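Local atomic coordinates of alpha-galactosidase 1 (PDB entry 3LRK), a protein that hydrolyses terminal, non-reducing alpha-D-galactose residues from alpha-D-galactosides such as galactose oligosaccharides, galactomannans and galactolipids, working as a secreted homotetramer. Residues K154-T159 and Y164-A169; D191-W196 and N202-S207; M345-L350 and I376-N381; C237-I242 and S281-V286. The protein carries 1 engineered substitution. One frame throughout, in Å; residues are numbered along the deposited sequence.

Interaction 1 of 4, residues K154-T159 and Y164-A169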
# COMPACT_ATOMS: atom_id res chain seq x y z
N LYS A 154 16.10 -14.93 -0.32
CA LYS A 154 16.96 -14.37 0.74
C LYS A 154 16.70 -12.88 1.02
O LYS A 154 17.64 -12.12 1.21
CB LYS A 154 18.44 -14.58 0.39
CG LYS A 154 18.84 -16.05 0.17
CD LYS A 154 20.31 -16.17 -0.26
CE LYS A 154 21.21 -16.56 0.89
NZ LYS A 154 22.57 -16.96 0.37
N GLY A 155 15.43 -12.48 1.02
CA GLY A 155 15.04 -11.10 1.30
C GLY A 155 15.28 -10.09 0.18
O GLY A 155 15.05 -8.88 0.38
N GLN A 156 15.69 -10.57 -0.99
CA GLN A 156 16.06 -9.68 -2.11
C GLN A 156 14.88 -9.33 -3.02
O GLN A 156 14.91 -9.53 -4.25
CB GLN A 156 17.23 -10.25 -2.92
CG GLN A 156 18.51 -10.40 -2.13
CD GLN A 156 19.69 -10.78 -2.99
OE1 GLN A 156 19.72 -10.50 -4.19
NE2 GLN A 156 20.69 -11.40 -2.37
N PHE A 157 13.84 -8.80 -2.40
CA PHE A 157 12.61 -8.37 -3.05
C PHE A 157 12.03 -7.23 -2.22
O PHE A 157 12.58 -6.89 -1.16
CB PHE A 157 11.62 -9.55 -3.16
CG PHE A 157 10.97 -9.92 -1.86
CD1 PHE A 157 9.68 -9.46 -1.57
CD2 PHE A 157 11.65 -10.69 -0.91
CE1 PHE A 157 9.07 -9.78 -0.35
CE2 PHE A 157 11.05 -11.02 0.31
CZ PHE A 157 9.75 -10.55 0.59
N GLY A 158 10.92 -6.64 -2.67
CA GLY A 158 10.21 -5.64 -1.87
C GLY A 158 10.16 -4.26 -2.50
O GLY A 158 9.23 -3.48 -2.23
N THR A 159 11.13 -3.98 -3.36
CA THR A 159 11.13 -2.78 -4.21
C THR A 159 11.45 -3.18 -5.65
O THR A 159 12.08 -4.20 -5.89
CB THR A 159 12.15 -1.72 -3.73
OG1 THR A 159 13.49 -2.19 -3.94
CG2 THR A 159 11.96 -1.35 -2.25
N TYR A 164 14.74 -6.07 -9.71
CA TYR A 164 15.39 -5.82 -10.98
C TYR A 164 16.87 -6.21 -10.98
O TYR A 164 17.34 -6.86 -11.90
CB TYR A 164 15.23 -4.34 -11.37
CG TYR A 164 16.11 -3.91 -12.52
CD1 TYR A 164 15.71 -4.10 -13.85
CD2 TYR A 164 17.34 -3.30 -12.27
CE1 TYR A 164 16.51 -3.69 -14.90
CE2 TYR A 164 18.16 -2.89 -13.32
CZ TYR A 164 17.73 -3.08 -14.63
OH TYR A 164 18.53 -2.67 -15.68
N HIS A 165 17.62 -5.79 -9.96
CA HIS A 165 19.05 -6.11 -9.94
C HIS A 165 19.33 -7.62 -9.79
O HIS A 165 20.26 -8.14 -10.41
CB HIS A 165 19.79 -5.26 -8.91
CG HIS A 165 20.07 -3.87 -9.40
ND1 HIS A 165 20.89 -3.61 -10.48
CD2 HIS A 165 19.62 -2.66 -8.98
CE1 HIS A 165 20.95 -2.31 -10.69
NE2 HIS A 165 20.17 -1.71 -9.81
N ARG A 166 18.47 -8.31 -9.04
CA ARG A 166 18.59 -9.78 -8.89
C ARG A 166 18.35 -10.51 -10.22
O ARG A 166 19.10 -11.43 -10.58
CB ARG A 166 17.64 -10.30 -7.80
CG ARG A 166 17.66 -11.84 -7.56
CD ARG A 166 17.13 -12.24 -6.17
NE ARG A 166 15.83 -11.60 -5.92
CZ ARG A 166 14.66 -12.08 -6.30
NH1 ARG A 166 14.56 -13.28 -6.89
NH2 ARG A 166 13.57 -11.36 -6.06
N TYR A 167 17.32 -10.10 -10.94
CA TYR A 167 17.02 -10.68 -12.26
C TYR A 167 18.00 -10.25 -13.35
O TYR A 167 18.33 -11.06 -14.24
CB TYR A 167 15.54 -10.49 -12.64
CG TYR A 167 14.72 -11.45 -11.83
CD1 TYR A 167 13.97 -11.03 -10.73
CD2 TYR A 167 14.76 -12.83 -12.12
CE1 TYR A 167 13.26 -11.96 -9.95
CE2 TYR A 167 14.06 -13.74 -11.36
CZ TYR A 167 13.31 -13.31 -10.29
OH TYR A 167 12.63 -14.24 -9.56
N LYS A 168 18.48 -9.00 -13.26
CA LYS A 168 19.57 -8.52 -14.12
C LYS A 168 20.87 -9.29 -13.95
O LYS A 168 21.59 -9.51 -14.93
CB LYS A 168 19.82 -7.01 -13.93
CG LYS A 168 20.86 -6.44 -14.92
CD LYS A 168 20.90 -4.93 -14.90
CE LYS A 168 21.86 -4.39 -15.97
NZ LYS A 168 23.30 -4.57 -15.54
N ALA A 169 21.19 -9.70 -12.71
CA ALA A 169 22.38 -10.52 -12.47
C ALA A 169 22.42 -11.77 -13.36
O ALA A 169 23.47 -12.08 -13.93
CB ALA A 169 22.50 -10.90 -10.97
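R166 takes hold of the carbonyl oxygen of Q156 with two nitrogens. NE of R166 lies 2.8 Å from Q156 O, and NH2 of R166 lies 2.9 Å from the same Q156 O. The grip is side-on, and the oxygen sits close to the guanidinium plane. Both nitrogens come from one face of the carbonyl; NE is tilted from its plane and NH2 stands well above it. Neither bond is straight, with an N-H...O angle of 148° at NE and 138° at NH2.

Van der Waals contacts from Q156 and F157 lie beside the bonds. The Q156 side chain runs across the arginine, with CB 3.6 Å from R166 NE and OE1 3.7 Å from R166 CD. The amide and guanidinium planes are steeply inclined to each other. CB of F157 approaches R166 NH2 obliquely. R166 leaves the helix with CG anti to its own N, and a bend at chi3 (50°) turns the guanidinium side-on to Q156 O.

Further out, NH1 of R166 bonds to N150 OD1 and A116 O, which fixes the far end of the buried group. F157 meets Y195 of a neighbouring subunit edge-to-face. Q156 itself centres an inverse gamma turn, and T159 is the N-cap of helix 160-177. The contact thus folds a beta-alpha loop of the GH27 TIM barrel onto the helix that follows it, downstream of the strand 145-149 that carries the nucleophile D149.

Interaction 2 of 4, residues D191-W196 and N202-S207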
# COMPACT_ATOMS: atom_id res chain seq x y z
N ASP A 191 6.89 -6.75 -7.30
CA ASP A 191 7.58 -5.47 -7.44
C ASP A 191 7.41 -4.84 -8.84
O ASP A 191 8.33 -4.20 -9.34
CB ASP A 191 9.07 -5.61 -7.04
CG ASP A 191 9.24 -6.07 -5.59
OD1 ASP A 191 8.47 -5.60 -4.73
OD2 ASP A 191 10.13 -6.88 -5.33
N LEU A 192 6.22 -5.01 -9.42
CA LEU A 192 5.81 -4.37 -10.69
C LEU A 192 6.67 -4.72 -11.90
O LEU A 192 7.09 -3.85 -12.68
CB LEU A 192 5.69 -2.84 -10.52
CG LEU A 192 4.84 -2.36 -9.34
CD1 LEU A 192 5.12 -0.90 -9.03
CD2 LEU A 192 3.35 -2.58 -9.58
N THR A 193 6.89 -6.03 -12.07
CA THR A 193 7.77 -6.55 -13.09
C THR A 193 7.52 -6.00 -14.50
O THR A 193 8.46 -5.82 -15.25
CB THR A 193 7.70 -8.08 -13.15
OG1 THR A 193 7.71 -8.61 -11.82
CG2 THR A 193 8.90 -8.63 -13.94
N PHE A 194 6.26 -5.76 -14.85
CA PHE A 194 5.89 -5.25 -16.19
C PHE A 194 6.61 -3.94 -16.54
O PHE A 194 6.79 -3.61 -17.73
CB PHE A 194 4.36 -5.08 -16.29
CG PHE A 194 3.80 -4.05 -15.33
CD1 PHE A 194 3.89 -2.68 -15.62
CD2 PHE A 194 3.21 -4.45 -14.14
CE1 PHE A 194 3.41 -1.74 -14.74
CE2 PHE A 194 2.73 -3.51 -13.24
CZ PHE A 194 2.83 -2.15 -13.55
N TYR A 195 7.02 -3.19 -15.51
CA TYR A 195 7.72 -1.92 -15.73
C TYR A 195 9.20 -2.11 -16.10
O TYR A 195 9.75 -1.33 -16.90
CB TYR A 195 7.63 -1.04 -14.48
CG TYR A 195 6.51 -0.02 -14.43
CD1 TYR A 195 5.82 0.19 -13.23
CD2 TYR A 195 6.15 0.74 -15.54
CE1 TYR A 195 4.82 1.12 -13.13
CE2 TYR A 195 5.13 1.70 -15.45
CZ TYR A 195 4.47 1.88 -14.24
OH TYR A 195 3.45 2.81 -14.10
N TRP A 196 9.85 -3.13 -15.54
CA TRP A 196 11.30 -3.31 -15.67
C TRP A 196 11.78 -4.58 -16.40
O TRP A 196 12.98 -4.76 -16.62
CB TRP A 196 12.01 -3.19 -14.31
CG TRP A 196 11.42 -4.04 -13.17
CD1 TRP A 196 10.53 -3.63 -12.22
CD2 TRP A 196 11.72 -5.41 -12.87
NE1 TRP A 196 10.26 -4.65 -11.34
CE2 TRP A 196 10.96 -5.76 -11.72
CE3 TRP A 196 12.55 -6.38 -13.46
CZ2 TRP A 196 11.01 -7.05 -11.15
CZ3 TRP A 196 12.59 -7.65 -12.89
CH2 TRP A 196 11.84 -7.97 -11.74
N ASN A 202 12.91 -11.57 -21.87
CA ASN A 202 11.99 -11.75 -22.98
C ASN A 202 10.53 -11.96 -22.59
O ASN A 202 9.61 -11.71 -23.38
CB ASN A 202 12.47 -12.92 -23.85
CG ASN A 202 13.79 -12.62 -24.54
OD1 ASN A 202 14.77 -13.35 -24.38
ND2 ASN A 202 13.81 -11.53 -25.31
N SER A 203 10.30 -12.44 -21.36
CA SER A 203 8.95 -12.58 -20.82
C SER A 203 9.04 -12.59 -19.28
O SER A 203 10.12 -12.82 -18.72
CB SER A 203 8.23 -13.83 -21.36
OG SER A 203 8.78 -15.03 -20.83
N TRP A 204 7.92 -12.28 -18.64
CA TRP A 204 7.84 -12.28 -17.17
C TRP A 204 6.47 -12.76 -16.71
O TRP A 204 5.44 -12.26 -17.15
CB TRP A 204 8.12 -10.88 -16.59
CG TRP A 204 7.44 -9.79 -17.33
CD1 TRP A 204 6.20 -9.29 -17.09
CD2 TRP A 204 7.95 -9.07 -18.47
NE1 TRP A 204 5.90 -8.30 -18.00
CE2 TRP A 204 6.95 -8.15 -18.86
CE3 TRP A 204 9.15 -9.12 -19.19
CZ2 TRP A 204 7.12 -7.27 -19.95
CZ3 TRP A 204 9.31 -8.25 -20.30
CH2 TRP A 204 8.30 -7.33 -20.64
N ARG A 205 6.47 -13.76 -15.83
CA ARG A 205 5.25 -14.14 -15.15
C ARG A 205 4.75 -12.89 -14.43
O ARG A 205 5.54 -12.15 -13.87
CB ARG A 205 5.53 -15.28 -14.17
CG ARG A 205 5.75 -16.64 -14.88
CD ARG A 205 4.41 -17.33 -15.20
NE ARG A 205 3.63 -17.42 -13.97
CZ ARG A 205 3.81 -18.34 -13.03
NH1 ARG A 205 4.68 -19.34 -13.20
NH2 ARG A 205 3.08 -18.27 -11.93
N MET A 206 3.44 -12.67 -14.44
CA MET A 206 2.90 -11.46 -13.82
C MET A 206 1.93 -11.81 -12.70
O MET A 206 1.24 -10.93 -12.20
CB MET A 206 2.25 -10.55 -14.87
CG MET A 206 1.40 -11.26 -15.96
SD MET A 206 0.02 -12.28 -15.37
CE MET A 206 -1.04 -11.05 -14.60
N SER A 207 1.88 -13.09 -12.34
CA SER A 207 0.99 -13.56 -11.26
C SER A 207 1.50 -14.85 -10.61
O SER A 207 2.42 -15.50 -11.13
CB SER A 207 -0.44 -13.79 -11.79
OG SER A 207 -0.54 -15.02 -12.51
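T193 and F194 pack on the indole of W204; van der Waals packing makes the contact, and no hydrogen bond crosses it. The methyl CG2 of T193 is 3.6 Å from W204 CB and 3.9 Å from W204 CG, the two side chains sliding past each other in opposite directions. That methyl is anti to the backbone N of T193, beside the carbonyl carbon. The backbone joins in as well. The carbonyl carbon of T193 lies over one face of the indole, while CA of F194 comes obliquely to 3.5 Å from W204 NE1. CB of F194 is 4.0 Å from that nitrogen, and its ring leads away, to stack on Y232 of a neighbouring subunit.

Strand 182-185, helix 193-196 and strand 203-205 form one beta-alpha-beta unit of the TIM barrel. Here the short, weakly bonded helix sits against the second strand of the unit.

The polar ends have partners beyond the interface. W204 NE1 bonds to N259 OD1, and T193 OG1 to N187 OD1. Within 191-196, W196 NE1 donates to D191 O at 2.8 Å, nearly straight at 166°. This oxygen lies in the indole plane, though the nitrogen stands above the carbonyl plane. The bond ties W196 back to the start of its own segment.

The side chain of R205, a substrate-binding residue, sets off away from 191-196. Its NH2 reaches S207 O at 3.0 Å and also makes a salt bridge with D209, the proton donor.

Interaction 3 of 4, residues M345-L350 and I376-N381; sequences MWSGPL and IFFDSN
OG of S347 stands anti to the backbone N (chi1 -179°), which carries the hydroxyl out from the strand to the carbonyl oxygen of I376. On the other side, CG of F378 sits between its backbone N and carbonyl carbon (chi1 52°), and this turns the ring toward S347, edge to OG.

The hydroxyl and the carbonyl are close, with S347 OG 2.7 Å from I376 O. OG also lies within bonding reach of Q355 OE1, on the adjacent strand, and its one proton could serve either acceptor. The buried hydroxyl is therefore set between the helix end and a neighbouring strand. CB of S347 lies 3.4 Å from I376 O, and the methyl CG2 of I376 is 3.8 Å from S347 OG.

This region belongs to the C-terminal beta sandwich. Strand 342-349 runs antiparallel between strands 325-331 and 355-361. The partner segment is the exit from helix 373-376: F377 is the first residue to leave helical geometry and centres an inverse gamma turn. A type I beta turn then runs from F377 to S380, so the chain reverses just after F378 has met the strand.

The F378 ring meets S347 with its CE2 corner. CE2 of F378 is 3.7 Å from S347 CB and 3.5 Å from S347 O, which approaches the ring obliquely. OG of S347 lies at the ring edge, in its plane. M345 adds a looser contact, its CE lying 4.3 Å from I376 CA. The ring of F378 also packs on V327 of strand 325-331 and on R220 of a neighbouring subunit. D379, next along the turn, forms a salt bridge with that same R220.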
# COMPACT_ATOMS: atom_id res chain seq x y z
N MET A 345 -15.64 -7.45 -22.67
CA MET A 345 -15.32 -7.27 -24.08
C MET A 345 -13.87 -6.82 -24.21
O MET A 345 -13.43 -5.90 -23.51
CB MET A 345 -16.22 -6.21 -24.70
CG MET A 345 -16.42 -6.39 -26.17
SD MET A 345 -16.39 -4.84 -27.09
CE MET A 345 -14.66 -4.87 -27.49
N TRP A 346 -13.14 -7.48 -25.10
CA TRP A 346 -11.77 -7.10 -25.41
C TRP A 346 -11.66 -6.81 -26.90
O TRP A 346 -12.42 -7.35 -27.71
CB TRP A 346 -10.78 -8.21 -25.03
CG TRP A 346 -10.67 -8.53 -23.55
CD1 TRP A 346 -11.65 -9.03 -22.74
CD2 TRP A 346 -9.49 -8.41 -22.72
NE1 TRP A 346 -11.16 -9.22 -21.47
CE2 TRP A 346 -9.84 -8.86 -21.43
CE3 TRP A 346 -8.17 -7.97 -22.96
CZ2 TRP A 346 -8.93 -8.86 -20.37
CZ3 TRP A 346 -7.26 -7.99 -21.89
CH2 TRP A 346 -7.65 -8.42 -20.62
N SER A 347 -10.71 -5.96 -27.25
CA SER A 347 -10.47 -5.56 -28.64
C SER A 347 -9.01 -5.17 -28.78
O SER A 347 -8.43 -4.60 -27.85
CB SER A 347 -11.39 -4.40 -29.03
OG SER A 347 -11.19 -4.01 -30.38
N GLY A 348 -8.43 -5.47 -29.94
CA GLY A 348 -7.03 -5.15 -30.19
C GLY A 348 -6.67 -5.10 -31.67
O GLY A 348 -7.25 -5.84 -32.48
N PRO A 349 -5.70 -4.24 -32.03
CA PRO A 349 -5.27 -4.11 -33.42
C PRO A 349 -4.41 -5.28 -33.86
O PRO A 349 -3.75 -5.93 -33.04
CB PRO A 349 -4.45 -2.83 -33.41
CG PRO A 349 -3.93 -2.71 -32.02
CD PRO A 349 -4.97 -3.32 -31.13
N LEU A 350 -4.43 -5.54 -35.17
CA LEU A 350 -3.61 -6.58 -35.78
C LEU A 350 -2.79 -5.94 -36.88
O LEU A 350 -3.25 -5.00 -37.53
CB LEU A 350 -4.47 -7.71 -36.34
CG LEU A 350 -5.25 -8.53 -35.32
CD1 LEU A 350 -6.36 -9.33 -35.99
CD2 LEU A 350 -4.32 -9.44 -34.51
N ILE A 376 -15.78 -1.49 -30.35
CA ILE A 376 -14.67 -2.27 -30.92
C ILE A 376 -13.47 -1.37 -31.23
O ILE A 376 -12.34 -1.66 -30.83
CB ILE A 376 -15.11 -3.03 -32.20
CG1 ILE A 376 -16.07 -4.16 -31.84
CG2 ILE A 376 -13.89 -3.55 -32.96
CD1 ILE A 376 -16.88 -4.70 -33.02
N PHE A 377 -13.73 -0.26 -31.93
CA PHE A 377 -12.68 0.67 -32.29
C PHE A 377 -12.67 1.83 -31.29
O PHE A 377 -12.93 3.00 -31.62
CB PHE A 377 -12.81 1.10 -33.75
CG PHE A 377 -12.65 -0.05 -34.72
CD1 PHE A 377 -13.77 -0.65 -35.29
CD2 PHE A 377 -11.39 -0.54 -35.03
CE1 PHE A 377 -13.62 -1.73 -36.17
CE2 PHE A 377 -11.23 -1.61 -35.91
CZ PHE A 377 -12.34 -2.20 -36.48
N PHE A 378 -12.33 1.43 -30.07
CA PHE A 378 -12.43 2.23 -28.85
C PHE A 378 -11.63 3.54 -28.83
O PHE A 378 -12.01 4.47 -28.11
CB PHE A 378 -12.05 1.36 -27.63
CG PHE A 378 -10.72 0.64 -27.77
CD1 PHE A 378 -9.53 1.27 -27.42
CD2 PHE A 378 -10.67 -0.65 -28.28
CE1 PHE A 378 -8.30 0.62 -27.57
CE2 PHE A 378 -9.44 -1.31 -28.44
CZ PHE A 378 -8.26 -0.68 -28.08
N ASP A 379 -10.52 3.62 -29.58
CA ASP A 379 -9.75 4.86 -29.67
C ASP A 379 -9.96 5.63 -30.98
O ASP A 379 -9.18 6.53 -31.31
CB ASP A 379 -8.25 4.62 -29.43
CG ASP A 379 -7.94 4.21 -27.98
OD1 ASP A 379 -8.79 4.39 -27.08
OD2 ASP A 379 -6.82 3.70 -27.76
N SER A 380 -11.01 5.27 -31.72
CA SER A 380 -11.36 5.95 -32.97
C SER A 380 -12.42 7.03 -32.74
O SER A 380 -13.39 6.82 -32.01
CB SER A 380 -11.87 4.95 -34.02
OG SER A 380 -10.84 4.04 -34.38
N ASN A 381 -12.21 8.19 -33.37
CA ASN A 381 -13.14 9.31 -33.28
C ASN A 381 -14.37 9.08 -34.16
O ASN A 381 -14.29 8.36 -35.15
CB ASN A 381 -12.47 10.62 -33.70
CG ASN A 381 -11.26 10.97 -32.86
OD1 ASN A 381 -11.27 10.81 -31.64
ND2 ASN A 381 -10.22 11.47 -33.51

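Interaction 4 of 4, residues C237-I242 and S281-V286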
# COMPACT_ATOMS: atom_id res chain seq x y z
N CYS A 237 -4.24 -19.70 -8.42
CA CYS A 237 -5.02 -18.57 -8.90
C CYS A 237 -5.84 -19.04 -10.10
O CYS A 237 -5.32 -19.76 -10.94
CB CYS A 237 -4.09 -17.43 -9.32
SG CYS A 237 -3.04 -16.77 -8.00
N SER A 238 -7.11 -18.66 -10.16
CA SER A 238 -7.99 -19.05 -11.27
C SER A 238 -7.65 -18.34 -12.58
O SER A 238 -6.96 -17.32 -12.58
CB SER A 238 -9.45 -18.80 -10.92
OG SER A 238 -9.72 -17.41 -10.94
N ILE A 239 -8.15 -18.89 -13.68
CA ILE A 239 -7.96 -18.32 -15.02
C ILE A 239 -8.38 -16.84 -15.09
O ILE A 239 -7.60 -15.99 -15.53
CB ILE A 239 -8.67 -19.21 -16.07
CG1 ILE A 239 -7.88 -20.51 -16.25
CG2 ILE A 239 -8.86 -18.47 -17.41
CD1 ILE A 239 -8.70 -21.72 -16.74
N MET A 240 -9.59 -16.54 -14.63
CA MET A 240 -10.13 -15.19 -14.64
C MET A 240 -9.41 -14.25 -13.68
O MET A 240 -9.29 -13.06 -13.96
CB MET A 240 -11.63 -15.20 -14.30
CG MET A 240 -12.55 -15.73 -15.41
SD MET A 240 -12.36 -14.93 -17.01
CE MET A 240 -12.75 -13.21 -16.64
N ASN A 241 -8.96 -14.78 -12.54
CA ASN A 241 -8.16 -14.00 -11.59
C ASN A 241 -6.90 -13.48 -12.27
O ASN A 241 -6.56 -12.31 -12.12
CB ASN A 241 -7.80 -14.85 -10.35
CG ASN A 241 -6.80 -14.16 -9.42
OD1 ASN A 241 -5.60 -14.12 -9.69
ND2 ASN A 241 -7.29 -13.65 -8.29
N ILE A 242 -6.25 -14.35 -13.05
CA ILE A 242 -4.98 -14.02 -13.71
C ILE A 242 -5.20 -13.11 -14.92
O ILE A 242 -4.45 -12.14 -15.10
CB ILE A 242 -4.19 -15.31 -14.08
CG1 ILE A 242 -3.64 -15.95 -12.79
CG2 ILE A 242 -3.05 -15.01 -15.06
CD1 ILE A 242 -3.11 -17.35 -12.97
N SER A 281 -7.97 -18.73 -26.01
CA SER A 281 -8.22 -17.53 -26.80
C SER A 281 -7.75 -16.26 -26.10
O SER A 281 -7.19 -15.37 -26.74
CB SER A 281 -9.71 -17.38 -27.14
OG SER A 281 -10.18 -18.49 -27.89
N MET A 282 -8.00 -16.17 -24.79
CA MET A 282 -7.60 -14.96 -24.05
C MET A 282 -6.08 -14.85 -23.84
O MET A 282 -5.51 -13.77 -24.01
CB MET A 282 -8.39 -14.81 -22.74
CG MET A 282 -9.89 -14.45 -22.95
SD MET A 282 -10.20 -13.12 -24.14
CE MET A 282 -9.32 -11.78 -23.31
N TRP A 283 -5.43 -15.97 -23.53
CA TRP A 283 -3.95 -16.05 -23.49
C TRP A 283 -3.34 -15.67 -24.85
O TRP A 283 -2.36 -14.91 -24.91
CB TRP A 283 -3.47 -17.44 -23.06
CG TRP A 283 -3.24 -17.68 -21.55
CD1 TRP A 283 -2.12 -18.24 -20.98
CD2 TRP A 283 -4.13 -17.39 -20.46
NE1 TRP A 283 -2.26 -18.32 -19.60
CE2 TRP A 283 -3.49 -17.80 -19.26
CE3 TRP A 283 -5.42 -16.82 -20.37
CZ2 TRP A 283 -4.09 -17.66 -18.00
CZ3 TRP A 283 -6.01 -16.68 -19.10
CH2 TRP A 283 -5.34 -17.09 -17.93
N ALA A 284 -3.92 -16.17 -25.94
CA ALA A 284 -3.45 -15.75 -27.27
C ALA A 284 -3.59 -14.23 -27.46
O ALA A 284 -2.64 -13.55 -27.88
CB ALA A 284 -4.19 -16.51 -28.37
N MET A 285 -4.77 -13.73 -27.13
CA MET A 285 -5.16 -12.35 -27.42
C MET A 285 -4.35 -11.29 -26.65
O MET A 285 -4.15 -10.18 -27.15
CB MET A 285 -6.64 -12.17 -27.11
CG MET A 285 -7.30 -11.04 -27.86
SD MET A 285 -8.85 -10.63 -27.08
CE MET A 285 -8.24 -10.27 -25.44
N VAL A 286 -3.92 -11.64 -25.44
CA VAL A 286 -3.07 -10.73 -24.65
C VAL A 286 -1.58 -10.95 -24.92
O VAL A 286 -0.73 -10.35 -24.25
CB VAL A 286 -3.39 -10.80 -23.12
CG1 VAL A 286 -4.85 -10.47 -22.86
CG2 VAL A 286 -3.03 -12.16 -22.52
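The six-membered end of the W283 indole is the part that reaches helix 239-246. At its edge, in the ring plane, lies the carbonyl oxygen of I239, 3.5 Å from W283 CH2. The oxygen thus faces the rim of the ring and not its pi surface. A carbonyl set so against an aromatic C-H is probably mildly attractive.

Two isoleucine methyls complete the contact. CG2 of I239 is 3.8 Å from both W283 CZ3 and W283 CH2, and its side chain runs at a slant to the indole. CG2 of I242 comes obliquely to 4.1 Å from W283 CZ2, its side chain roughly perpendicular to the indole. In both isoleucines CG2 is anti to the backbone N (chi1 -72° in each, measured to CG1). The two residues are three apart, so successive turns of one helix present their methyls to the same ring end.

The indole is held from its other end too. NE1 of W283 bonds to D262 O, and H279 meets the ring edge-to-face. On the opposing helix, S238 is the N-cap: its OG accepts from N241 N at 3.2 Å. C237, just before it, is joined by a disulfide to C221, which ties the start of the helix to the preceding loop.

I242 also packs on S207 and V210, close to R205 of the substrate site and the proton donor D209. All three touching residues are buried, and no other subunit reaches these segments. This is helix-to-helix hydrophobic packing in the outer layer of a TIM barrel, with one tryptophan bridging two helices that follow successive barrel strands.

In the fold
From the N terminus, interaction 1 folds the loop before helix 160-177 onto that helix, across its first turn, and interaction 2 follows by closing the loop between helix 193-196 and strand 203-205. These two touch, D191 OD2 meeting G158 N. Interaction 4 comes next, a longer closure joining helices 239-246 and 273-285. It meets interaction 2 where I242 packs on S207 and M206. Interaction 3 is last and ties strand 342-349 to the turn after helix 373-376. All four are in series; none nests or crosses. Interactions 1, 2 and 4 belong to the TIM barrel. Interaction 3 lies in the beta sandwich, and its W346 packs on V286 of interaction 4, joining the two domains.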